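Long-range contacts in UDP-N-acetylglucosamine--peptide N-acetylglucosaminyltransferase stabilizing protein GtfB (Streptococcus gordonii, PDB 5E9T), which partners GtfA in the complex that transfers the first GlcNAc from UDP-GlcNAc onto the serine-rich repeat adhesin GspB, and stabilises that glycosyltransferase: residues S43-D51 against Y143-E154; D295-Q305 against K323-V333. All coordinates share one frame; numbering follows the deposited sequence.

In the fold
Contact 1 (S43-D51 with Y143-E154) closes along the chain before contact 2 (D295-Q305 with K323-V333) opens. Their centres lie about 52 Å apart on opposite sides of the chain's centre, with about 38 Å between nearest atoms, and they share no helix or strand. Contact 1 joins the chain leaving edge strand 41-42 of the parallel sheet to strands 138-144 and 150-155 of the long antiparallel sheet. Contact 2 belongs to a later run of alternating strands and short helices. The Gtf1 chain (GtfA) reaches contact 1, where E150 forms salt bridges to R146 and R165 of that chain, while no other protein chain touches contact 2. Contact 1 thus borders the subunit interface; contact 2 is internal to GtfB.

Contact 1. Residues S43-D51 against Y143-E154; sequences SPYTYFLGD and YYSTDGQERIVE
A beta hairpin of the long antiparallel sheet, strands 138-144 and 150-155, receives the short helix 44-47 and its C-terminal exit, with Y45 and L49 as the main inserts. The Y45 ring sits obliquely against that of Y143, planes 35° apart and centroids separated by 5.0 Å. At its far end Y45 OH donates to E154 OE1 (2.5 Å) on the syn lone pair, the carboxylate and ring planes only 18° apart. E154 OE2 meanwhile bridges to R176, so the carboxylate holds a tyrosine and an arginine together. With CG1 anti to its carbonyl carbon (chi1 -60°), I152 brings CD1 to 3.7 Å from Y45 CA. R151 and I152 both face Y143 in a classic beta bulge, so I152 meets helix 44-47 and R151 the residues just after it, L49 and F48. L49, whose apolar side chain suits this buried place, packs CD2 3.7 Å from R151 CB. L49 O then accepts from T146 N (3.0 Å), at the hairpin's type I turn. G50 follows with a positive phi, suited to glycine. D51 reaches the T146 methyl, although its carboxylate is salt-bridged to R125; a water joins F48 O to R151 NH1.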
loop_
_atom_site.group_PDB
_atom_site.type_symbol
_atom_site.label_atom_id
_atom_site.label_comp_id
_atom_site.label_asym_id
_atom_site.label_seq_id
_atom_site.Cartn_x
_atom_site.Cartn_y
_atom_site.Cartn_z
ATOM N N SER B 43 -25.324 27.800 -15.629
ATOM C CA SER B 43 -23.889 27.989 -15.756
ATOM C C SER B 43 -23.425 27.371 -17.065
ATOM O O SER B 43 -23.889 26.282 -17.431
ATOM C CB SER B 43 -23.133 27.345 -14.587
ATOM O OG SER B 43 -21.746 27.621 -14.664
ATOM N N PRO B 44 -22.484 28.010 -17.769
ATOM C CA PRO B 44 -22.028 27.445 -19.049
ATOM C C PRO B 44 -21.398 26.073 -18.904
ATOM O O PRO B 44 -21.417 25.285 -19.858
ATOM C CB PRO B 44 -21.016 28.485 -19.548
ATOM C CG PRO B 44 -20.558 29.189 -18.314
ATOM C CD PRO B 44 -21.755 29.240 -17.415
ATOM N N TYR B 45 -20.844 25.761 -17.731
ATOM C CA TYR B 45 -20.231 24.455 -17.528
ATOM C C TYR B 45 -21.285 23.363 -17.383
ATOM O O TYR B 45 -21.132 22.268 -17.939
ATOM C CB TYR B 45 -19.317 24.500 -16.307
ATOM C CG TYR B 45 -18.095 25.356 -16.523
ATOM C CD1 TYR B 45 -17.013 24.873 -17.243
ATOM C CD2 TYR B 45 -18.026 26.649 -16.022
ATOM C CE1 TYR B 45 -15.894 25.646 -17.454
ATOM C CE2 TYR B 45 -16.905 27.434 -16.226
ATOM C CZ TYR B 45 -15.842 26.924 -16.945
ATOM O OH TYR B 45 -14.717 27.684 -17.161
ATOM N N THR B 46 -22.362 23.643 -16.651
ATOM C CA THR B 46 -23.406 22.660 -16.392
ATOM C C THR B 46 -24.529 22.684 -17.420
ATOM O O THR B 46 -25.358 21.767 -17.427
ATOM C CB THR B 46 -24.008 22.893 -15.002
ATOM O OG1 THR B 46 -24.547 24.215 -14.938
ATOM C CG2 THR B 46 -22.946 22.746 -13.930
ATOM N N TYR B 47 -24.556 23.686 -18.301
ATOM C CA TYR B 47 -25.738 23.939 -19.121
ATOM C C TYR B 47 -25.914 22.885 -20.209
ATOM O O TYR B 47 -27.045 22.495 -20.524
ATOM C CB TYR B 47 -25.638 25.340 -19.730
ATOM C CG TYR B 47 -26.806 25.775 -20.587
ATOM C CD1 TYR B 47 -27.981 26.241 -20.010
ATOM C CD2 TYR B 47 -26.717 25.758 -21.972
ATOM C CE1 TYR B 47 -29.041 26.653 -20.790
ATOM C CE2 TYR B 47 -27.769 26.170 -22.758
ATOM C CZ TYR B 47 -28.930 26.616 -22.163
ATOM O OH TYR B 47 -29.983 27.027 -22.949
ATOM N N PHE B 48 -24.818 22.414 -20.795
ATOM C CA PHE B 48 -24.876 21.538 -21.958
ATOM C C PHE B 48 -24.815 20.056 -21.612
ATOM O O PHE B 48 -24.780 19.225 -22.527
ATOM C CB PHE B 48 -23.737 21.872 -22.922
ATOM C CG PHE B 48 -23.767 23.281 -23.434
ATOM C CD1 PHE B 48 -24.758 23.692 -24.311
ATOM C CD2 PHE B 48 -22.797 24.193 -23.051
ATOM C CE1 PHE B 48 -24.786 24.988 -24.788
ATOM C CE2 PHE B 48 -22.818 25.490 -23.525
ATOM C CZ PHE B 48 -23.815 25.889 -24.394
ATOM N N LEU B 49 -24.803 19.700 -20.329
ATOM C CA LEU B 49 -24.505 18.328 -19.941
ATOM C C LEU B 49 -25.704 17.391 -20.041
ATOM O O LEU B 49 -25.517 16.170 -20.021
ATOM C CB LEU B 49 -23.932 18.316 -18.524
ATOM C CG LEU B 49 -22.704 19.221 -18.416
ATOM C CD1 LEU B 49 -22.154 19.252 -17.000
ATOM C CD2 LEU B 49 -21.635 18.776 -19.407
ATOM N N GLY B 50 -26.919 17.918 -20.152
ATOM C CA GLY B 50 -28.085 17.079 -20.334
ATOM C C GLY B 50 -28.830 16.709 -19.073
ATOM O O GLY B 50 -29.747 15.881 -19.138
ATOM N N ASP B 51 -28.468 17.287 -17.931
ATOM C CA ASP B 51 -29.195 17.020 -16.698
ATOM C C ASP B 51 -30.627 17.534 -16.803
ATOM O O ASP B 51 -30.900 18.553 -17.445
ATOM C CB ASP B 51 -28.490 17.674 -15.510
ATOM C CG ASP B 51 -27.143 17.044 -15.209
ATOM O OD1 ASP B 51 -27.060 15.799 -15.180
ATOM O OD2 ASP B 51 -26.168 17.797 -15.002
ATOM N N TYR B 143 -15.883 17.892 -17.898
ATOM C CA TYR B 143 -17.316 17.935 -17.639
ATOM C C TYR B 143 -17.999 16.989 -18.616
ATOM O O TYR B 143 -17.820 17.110 -19.833
ATOM C CB TYR B 143 -17.852 19.363 -17.763
ATOM C CG TYR B 143 -17.159 20.348 -16.839
ATOM C CD1 TYR B 143 -15.972 20.965 -17.217
ATOM C CD2 TYR B 143 -17.687 20.656 -15.588
ATOM C CE1 TYR B 143 -15.329 21.862 -16.382
ATOM C CE2 TYR B 143 -17.051 21.555 -14.743
ATOM C CZ TYR B 143 -15.870 22.155 -15.148
ATOM O OH TYR B 143 -15.224 23.049 -14.321
ATOM N N TYR B 144 -18.770 16.047 -18.083
ATOM C CA TYR B 144 -19.325 14.944 -18.853
ATOM C C TYR B 144 -20.809 15.152 -19.107
ATOM O O TYR B 144 -21.519 15.749 -18.293
ATOM C CB TYR B 144 -19.138 13.605 -18.133
ATOM C CG TYR B 144 -17.725 13.310 -17.702
ATOM C CD1 TYR B 144 -17.265 13.711 -16.457
ATOM C CD2 TYR B 144 -16.855 12.620 -18.534
ATOM C CE1 TYR B 144 -15.974 13.440 -16.052
ATOM C CE2 TYR B 144 -15.563 12.345 -18.139
ATOM C CZ TYR B 144 -15.126 12.756 -16.897
ATOM O OH TYR B 144 -13.839 12.480 -16.500
ATOM N N SER B 145 -21.276 14.632 -20.239
ATOM C CA SER B 145 -22.708 14.573 -20.468
ATOM C C SER B 145 -23.312 13.498 -19.570
ATOM O O SER B 145 -22.611 12.771 -18.865
ATOM C CB SER B 145 -23.005 14.287 -21.940
ATOM O OG SER B 145 -22.717 12.938 -22.274
ATOM N N THR B 146 -24.636 13.377 -19.607
ATOM C CA THR B 146 -25.266 12.302 -18.856
ATOM C C THR B 146 -25.012 10.942 -19.487
ATOM O O THR B 146 -25.338 9.919 -18.873
ATOM C CB THR B 146 -26.765 12.564 -18.721
ATOM O OG1 THR B 146 -27.321 12.848 -20.009
ATOM C CG2 THR B 146 -27.006 13.752 -17.795
ATOM N N ASP B 147 -24.443 10.912 -20.689
ATOM C CA ASP B 147 -24.002 9.687 -21.337
ATOM C C ASP B 147 -22.522 9.410 -21.123
ATOM O O ASP B 147 -22.007 8.422 -21.654
ATOM C CB ASP B 147 -24.304 9.754 -22.836
ATOM C CG ASP B 147 -25.765 10.017 -23.117
ATOM O OD1 ASP B 147 -26.614 9.290 -22.560
ATOM O OD2 ASP B 147 -26.066 10.961 -23.879
ATOM N N GLY B 148 -21.826 10.259 -20.368
ATOM C CA GLY B 148 -20.423 10.036 -20.082
ATOM C C GLY B 148 -19.460 10.466 -21.165
ATOM O O GLY B 148 -18.395 9.859 -21.313
ATOM N N GLN B 149 -19.790 11.509 -21.916
ATOM C CA GLN B 149 -18.970 11.979 -23.021
ATOM C C GLN B 149 -18.345 13.316 -22.653
ATOM O O GLN B 149 -18.902 14.074 -21.854
ATOM C CB GLN B 149 -19.805 12.126 -24.293
ATOM C CG GLN B 149 -20.868 11.057 -24.434
ATOM C CD GLN B 149 -21.067 10.620 -25.866
ATOM O OE1 GLN B 149 -20.364 11.072 -26.770
ATOM N NE2 GLN B 149 -22.030 9.733 -26.082
ATOM N N GLU B 150 -17.189 13.617 -23.239
ATOM C CA GLU B 150 -16.523 14.857 -22.867
ATOM C C GLU B 150 -17.253 16.009 -23.544
ATOM O O GLU B 150 -17.267 16.110 -24.775
ATOM C CB GLU B 150 -15.056 14.833 -23.290
ATOM C CG GLU B 150 -14.370 13.479 -23.265
ATOM C CD GLU B 150 -12.878 13.585 -23.568
ATOM O OE1 GLU B 150 -12.109 14.007 -22.677
ATOM O OE2 GLU B 150 -12.471 13.259 -24.704
ATOM N N ARG B 151 -17.909 16.849 -22.748
ATOM C CA ARG B 151 -18.431 18.119 -23.236
ATOM C C ARG B 151 -17.440 19.268 -23.077
ATOM O O ARG B 151 -17.298 20.089 -23.988
ATOM C CB ARG B 151 -19.764 18.431 -22.552
ATOM C CG ARG B 151 -20.875 17.448 -22.940
ATOM C CD ARG B 151 -21.356 17.687 -24.369
ATOM N NE ARG B 151 -21.053 16.594 -25.297
ATOM C CZ ARG B 151 -21.897 15.612 -25.604
ATOM N NH1 ARG B 151 -23.100 15.571 -25.047
ATOM N NH2 ARG B 151 -21.542 14.669 -26.466
ATOM N N ILE B 152 -16.756 19.358 -21.936
ATOM C CA ILE B 152 -15.835 20.459 -21.665
ATOM C C ILE B 152 -14.589 19.913 -20.984
ATOM O O ILE B 152 -14.685 19.257 -19.941
ATOM C CB ILE B 152 -16.463 21.551 -20.777
ATOM C CG1 ILE B 152 -17.697 22.166 -21.438
ATOM C CG2 ILE B 152 -15.429 22.623 -20.447
ATOM C CD1 ILE B 152 -18.470 23.089 -20.519
ATOM N N VAL B 153 -13.426 20.213 -21.551
ATOM C CA VAL B 153 -12.137 19.904 -20.946
ATOM C C VAL B 153 -11.425 21.234 -20.745
ATOM O O VAL B 153 -11.011 21.872 -21.721
ATOM C CB VAL B 153 -11.300 18.963 -21.824
ATOM C CG1 VAL B 153 -10.143 18.384 -21.033
ATOM C CG2 VAL B 153 -12.171 17.869 -22.428
ATOM N N GLU B 154 -11.269 21.658 -19.495
ATOM C CA GLU B 154 -10.625 22.936 -19.200
ATOM C C GLU B 154 -9.236 22.670 -18.641
ATOM O O GLU B 154 -9.094 22.152 -17.528
ATOM C CB GLU B 154 -11.445 23.786 -18.232
ATOM C CG GLU B 154 -10.708 25.057 -17.817
ATOM C CD GLU B 154 -11.631 26.167 -17.347
ATOM O OE1 GLU B 154 -12.860 25.945 -17.288
ATOM O OE2 GLU B 154 -11.124 27.271 -17.043
HETATM O O HOH W 1 -25.370 16.989 -23.749
#

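Contact 2. Residues D295-Q305 against K323-V333; sequences DQIEGLDTLVQ and KLLSMLSYKNV
D301 and M327 bring the backbones to 7.4 Å between CA atoms, and D295 and L324 to 6.5 Å, as the segment entering helix 300-306 passes the turns that lead from helix 322-325 to strand 333-336; helix 300-306, strand 311-315, helix 322-325 and strand 333-336 alternate, consistent with a Rossmann-like domain. G299, at the N-cap position of helix 300-306, has phi 70°, which favours glycine. M327, built as selenomethionine, is the central apolar group. Bent at chi2 and chi3, its chain lays CE against L300 CG (3.4 Å) while SE lies beside the D301 carboxyl group. One turn further along the helix, V304 points inward and sets CG2 3.5 Å from V333 CG2, branched chains filling the join between helix and strand. Y330 OH donates to D301 OD2, but the modelled separation is too short to trust in detail. At the other end the aliphatic chain of K323 crosses Q296 at about a right angle, CE 3.6 Å from Q296 CB. D295 OD1 is hydrogen-bonded to S321 OG, and D295 OD2 stays 4.2 Å from K323 NZ, beyond a salt bridge. Apolar packing around M327 and V304 therefore makes up the inner part, and the lysine probably adds a mild electrostatic attraction.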
loop_
_atom_site.group_PDB
_atom_site.type_symbol
_atom_site.label_atom_id
_atom_site.label_comp_id
_atom_site.label_asym_id
_atom_site.label_seq_id
_atom_site.Cartn_x
_atom_site.Cartn_y
_atom_site.Cartn_z
ATOM N N ASP B 295 -20.116 21.231 23.731
ATOM C CA ASP B 295 -20.009 22.209 24.768
ATOM C C ASP B 295 -18.528 22.624 24.992
ATOM O O ASP B 295 -17.623 22.017 24.438
ATOM C CB ASP B 295 -20.688 21.619 26.024
ATOM C CG ASP B 295 -20.238 20.218 26.326
ATOM O OD1 ASP B 295 -20.805 19.264 25.753
ATOM O OD2 ASP B 295 -19.323 20.070 27.156
ATOM N N GLN B 296 -18.304 23.665 25.795
ATOM C CA GLN B 296 -19.455 24.357 26.343
ATOM C C GLN B 296 -19.672 25.778 25.898
ATOM O O GLN B 296 -18.752 26.577 25.683
ATOM C CB GLN B 296 -19.432 24.284 27.865
ATOM C CG GLN B 296 -20.835 24.395 28.452
ATOM C CD GLN B 296 -20.890 25.297 29.610
ATOM O OE1 GLN B 296 -20.072 26.206 29.760
ATOM N NE2 GLN B 296 -21.878 25.097 30.450
ATOM N N ILE B 297 -20.968 26.047 25.777
ATOM C CA ILE B 297 -21.525 27.356 25.505
ATOM C C ILE B 297 -20.866 28.306 26.489
ATOM O O ILE B 297 -20.932 28.092 27.705
ATOM C CB ILE B 297 -23.052 27.324 25.699
ATOM C CG1 ILE B 297 -23.738 26.401 24.679
ATOM C CG2 ILE B 297 -23.599 28.712 25.743
ATOM C CD1 ILE B 297 -23.831 24.946 25.132
ATOM N N GLU B 298 -20.248 29.366 25.988
ATOM C CA GLU B 298 -19.453 30.203 26.870
ATOM C C GLU B 298 -20.398 31.014 27.745
ATOM O O GLU B 298 -21.200 31.804 27.238
ATOM C CB GLU B 298 -18.524 31.104 26.056
ATOM C CG GLU B 298 -17.451 31.824 26.861
ATOM C CD GLU B 298 -18.026 32.808 27.855
ATOM O OE1 GLU B 298 -17.493 32.893 28.978
ATOM O OE2 GLU B 298 -19.025 33.478 27.514
ATOM N N GLY B 299 -20.295 30.821 29.055
ATOM C CA GLY B 299 -21.098 31.570 30.003
ATOM C C GLY B 299 -22.572 31.232 30.018
ATOM O O GLY B 299 -23.406 32.125 30.215
ATOM N N LEU B 300 -22.921 29.964 29.815
ATOM C CA LEU B 300 -24.325 29.593 29.926
ATOM C C LEU B 300 -24.770 29.610 31.383
ATOM O O LEU B 300 -25.755 30.269 31.728
ATOM C CB LEU B 300 -24.559 28.231 29.283
ATOM C CG LEU B 300 -25.999 27.761 29.131
ATOM C CD1 LEU B 300 -26.921 28.787 28.460
ATOM C CD2 LEU B 300 -25.917 26.492 28.331
ATOM N N ASP B 301 -24.023 28.922 32.255
ATOM C CA ASP B 301 -24.295 28.914 33.694
ATOM C C ASP B 301 -24.483 30.327 34.225
ATOM O O ASP B 301 -25.432 30.616 34.964
ATOM C CB ASP B 301 -23.140 28.224 34.426
ATOM C CG ASP B 301 -23.596 27.375 35.605
ATOM O OD1 ASP B 301 -22.741 26.680 36.187
ATOM O OD2 ASP B 301 -24.797 27.385 35.942
ATOM N N THR B 302 -23.565 31.217 33.852
ATOM C CA THR B 302 -23.642 32.629 34.204
ATOM C C THR B 302 -25.004 33.233 33.856
ATOM O O THR B 302 -25.728 33.721 34.732
ATOM C CB THR B 302 -22.514 33.360 33.484
ATOM O OG1 THR B 302 -22.797 33.377 32.081
ATOM C CG2 THR B 302 -21.210 32.606 33.700
ATOM N N LEU B 303 -25.358 33.220 32.566
ATOM C CA LEU B 303 -26.551 33.921 32.092
ATOM C C LEU B 303 -27.844 33.294 32.600
ATOM O O LEU B 303 -28.845 33.999 32.771
ATOM C CB LEU B 303 -26.576 33.941 30.563
ATOM C CG LEU B 303 -25.410 34.576 29.822
ATOM C CD1 LEU B 303 -25.738 34.709 28.337
ATOM C CD2 LEU B 303 -25.039 35.918 30.437
ATOM N N VAL B 304 -27.854 31.983 32.822
ATOM C CA VAL B 304 -29.110 31.273 33.035
ATOM C C VAL B 304 -29.609 31.459 34.466
ATOM O O VAL B 304 -30.804 31.669 34.694
ATOM C CB VAL B 304 -28.922 29.791 32.657
ATOM C CG1 VAL B 304 -27.832 29.169 33.477
ATOM C CG2 VAL B 304 -30.208 29.013 32.785
ATOM N N GLN B 305 -28.709 31.408 35.450
ATOM C CA GLN B 305 -29.110 31.682 36.827
ATOM C C GLN B 305 -29.493 33.142 37.024
ATOM O O GLN B 305 -30.318 33.454 37.892
ATOM C CB GLN B 305 -27.979 31.315 37.792
ATOM C CG GLN B 305 -27.144 32.536 38.177
ATOM C CD GLN B 305 -26.276 32.364 39.401
ATOM O OE1 GLN B 305 -25.146 31.876 39.317
ATOM N NE2 GLN B 305 -26.777 32.811 40.546
ATOM N N LYS B 323 -21.371 16.934 30.601
ATOM C CA LYS B 323 -20.955 18.283 30.978
ATOM C C LYS B 323 -22.091 19.291 30.799
ATOM O O LYS B 323 -22.319 20.133 31.676
ATOM C CB LYS B 323 -19.726 18.696 30.162
ATOM C CG LYS B 323 -18.897 19.848 30.737
ATOM C CD LYS B 323 -19.387 21.206 30.256
ATOM C CE LYS B 323 -18.480 22.332 30.737
ATOM N NZ LYS B 323 -17.270 22.485 29.876
ATOM N N LEU B 324 -22.786 19.262 29.651
ATOM C CA LEU B 324 -23.970 20.116 29.529
ATOM C C LEU B 324 -25.224 19.464 30.100
ATOM O O LEU B 324 -26.095 20.173 30.615
ATOM C CB LEU B 324 -24.239 20.544 28.081
ATOM C CG LEU B 324 -25.156 19.692 27.221
ATOM C CD1 LEU B 324 -25.556 20.434 25.972
ATOM C CD2 LEU B 324 -24.255 18.646 26.860
ATOM N N LEU B 325 -25.355 18.131 30.008
ATOM C CA LEU B 325 -26.543 17.460 30.540
ATOM C C LEU B 325 -26.642 17.731 32.035
ATOM O O LEU B 325 -27.678 17.490 32.662
ATOM C CB LEU B 325 -26.522 15.951 30.257
ATOM C CG LEU B 325 -27.138 15.438 28.945
ATOM C CD1 LEU B 325 -26.977 13.926 28.791
ATOM C CD2 LEU B 325 -28.608 15.819 28.852
ATOM N N SER B 326 -25.547 18.246 32.595
ATOM C CA SER B 326 -25.537 18.747 33.963
ATOM C C SER B 326 -26.394 19.997 34.127
ATOM O O SER B 326 -26.934 20.232 35.214
ATOM C CB SER B 326 -24.097 19.037 34.385
ATOM O OG SER B 326 -23.311 17.858 34.364
HETATM N N MSE B 327 -26.539 20.808 33.084
HETATM C CA MSE B 327 -27.153 22.123 33.267
HETATM C C MSE B 327 -28.675 22.120 33.175
HETATM O O MSE B 327 -29.331 23.074 33.597
HETATM C CB MSE B 327 -26.557 23.111 32.273
HETATM C CG MSE B 327 -25.084 23.289 32.510
HETATM SE SE MSE B 327 -24.739 24.948 33.410
HETATM C CE MSE B 327 -25.107 26.048 31.905
ATOM N N LEU B 328 -29.244 21.011 32.709
ATOM C CA LEU B 328 -30.692 20.860 32.714
ATOM C C LEU B 328 -31.187 20.456 34.101
ATOM O O LEU B 328 -32.381 20.199 34.295
ATOM C CB LEU B 328 -31.129 19.875 31.612
ATOM C CG LEU B 328 -32.601 19.521 31.405
ATOM C CD1 LEU B 328 -33.053 19.667 29.934
ATOM C CD2 LEU B 328 -32.878 18.107 31.918
ATOM N N SER B 329 -30.270 20.405 35.073
ATOM C CA SER B 329 -30.663 20.444 36.476
ATOM C C SER B 329 -31.673 21.558 36.721
ATOM O O SER B 329 -32.652 21.371 37.452
ATOM C CB SER B 329 -29.435 20.648 37.363
ATOM O OG SER B 329 -29.239 22.025 37.650
ATOM N N TYR B 330 -31.460 22.717 36.106
ATOM C CA TYR B 330 -32.430 23.796 36.198
ATOM C C TYR B 330 -33.725 23.389 35.512
ATOM O O TYR B 330 -33.713 22.790 34.433
ATOM C CB TYR B 330 -31.904 25.072 35.537
ATOM C CG TYR B 330 -30.534 25.544 35.975
ATOM C CD1 TYR B 330 -29.906 25.025 37.101
ATOM C CD2 TYR B 330 -29.871 26.522 35.258
ATOM C CE1 TYR B 330 -28.651 25.466 37.486
ATOM C CE2 TYR B 330 -28.631 26.964 35.640
ATOM C CZ TYR B 330 -28.022 26.442 36.747
ATOM O OH TYR B 330 -26.776 26.907 37.102
ATOM N N LYS B 331 -34.850 23.717 36.142
ATOM C CA LYS B 331 -36.103 23.730 35.399
ATOM C C LYS B 331 -36.176 24.913 34.442
ATOM O O LYS B 331 -37.139 25.026 33.678
ATOM C CB LYS B 331 -37.291 23.751 36.361
ATOM C CG LYS B 331 -37.596 25.106 36.982
ATOM C CD LYS B 331 -38.842 25.022 37.855
ATOM C CE LYS B 331 -39.265 26.386 38.380
ATOM N NZ LYS B 331 -39.786 27.263 37.295
ATOM N N ASN B 332 -35.174 25.790 34.495
ATOM C CA ASN B 332 -35.089 26.995 33.686
ATOM C C ASN B 332 -34.634 26.697 32.265
ATOM O O ASN B 332 -34.844 27.521 31.370
ATOM C CB ASN B 332 -34.145 27.965 34.411
ATOM C CG ASN B 332 -33.772 29.191 33.603
ATOM O OD1 ASN B 332 -32.786 29.850 33.919
ATOM N ND2 ASN B 332 -34.550 29.517 32.580
ATOM N N VAL B 333 -34.041 25.539 32.042
ATOM C CA VAL B 333 -33.472 25.170 30.755
ATOM C C VAL B 333 -34.299 24.037 30.156
ATOM O O VAL B 333 -34.817 23.177 30.876
ATOM C CB VAL B 333 -31.987 24.783 30.925
ATOM C CG1 VAL B 333 -31.502 23.943 29.778
ATOM C CG2 VAL B 333 -31.131 26.046 31.084
#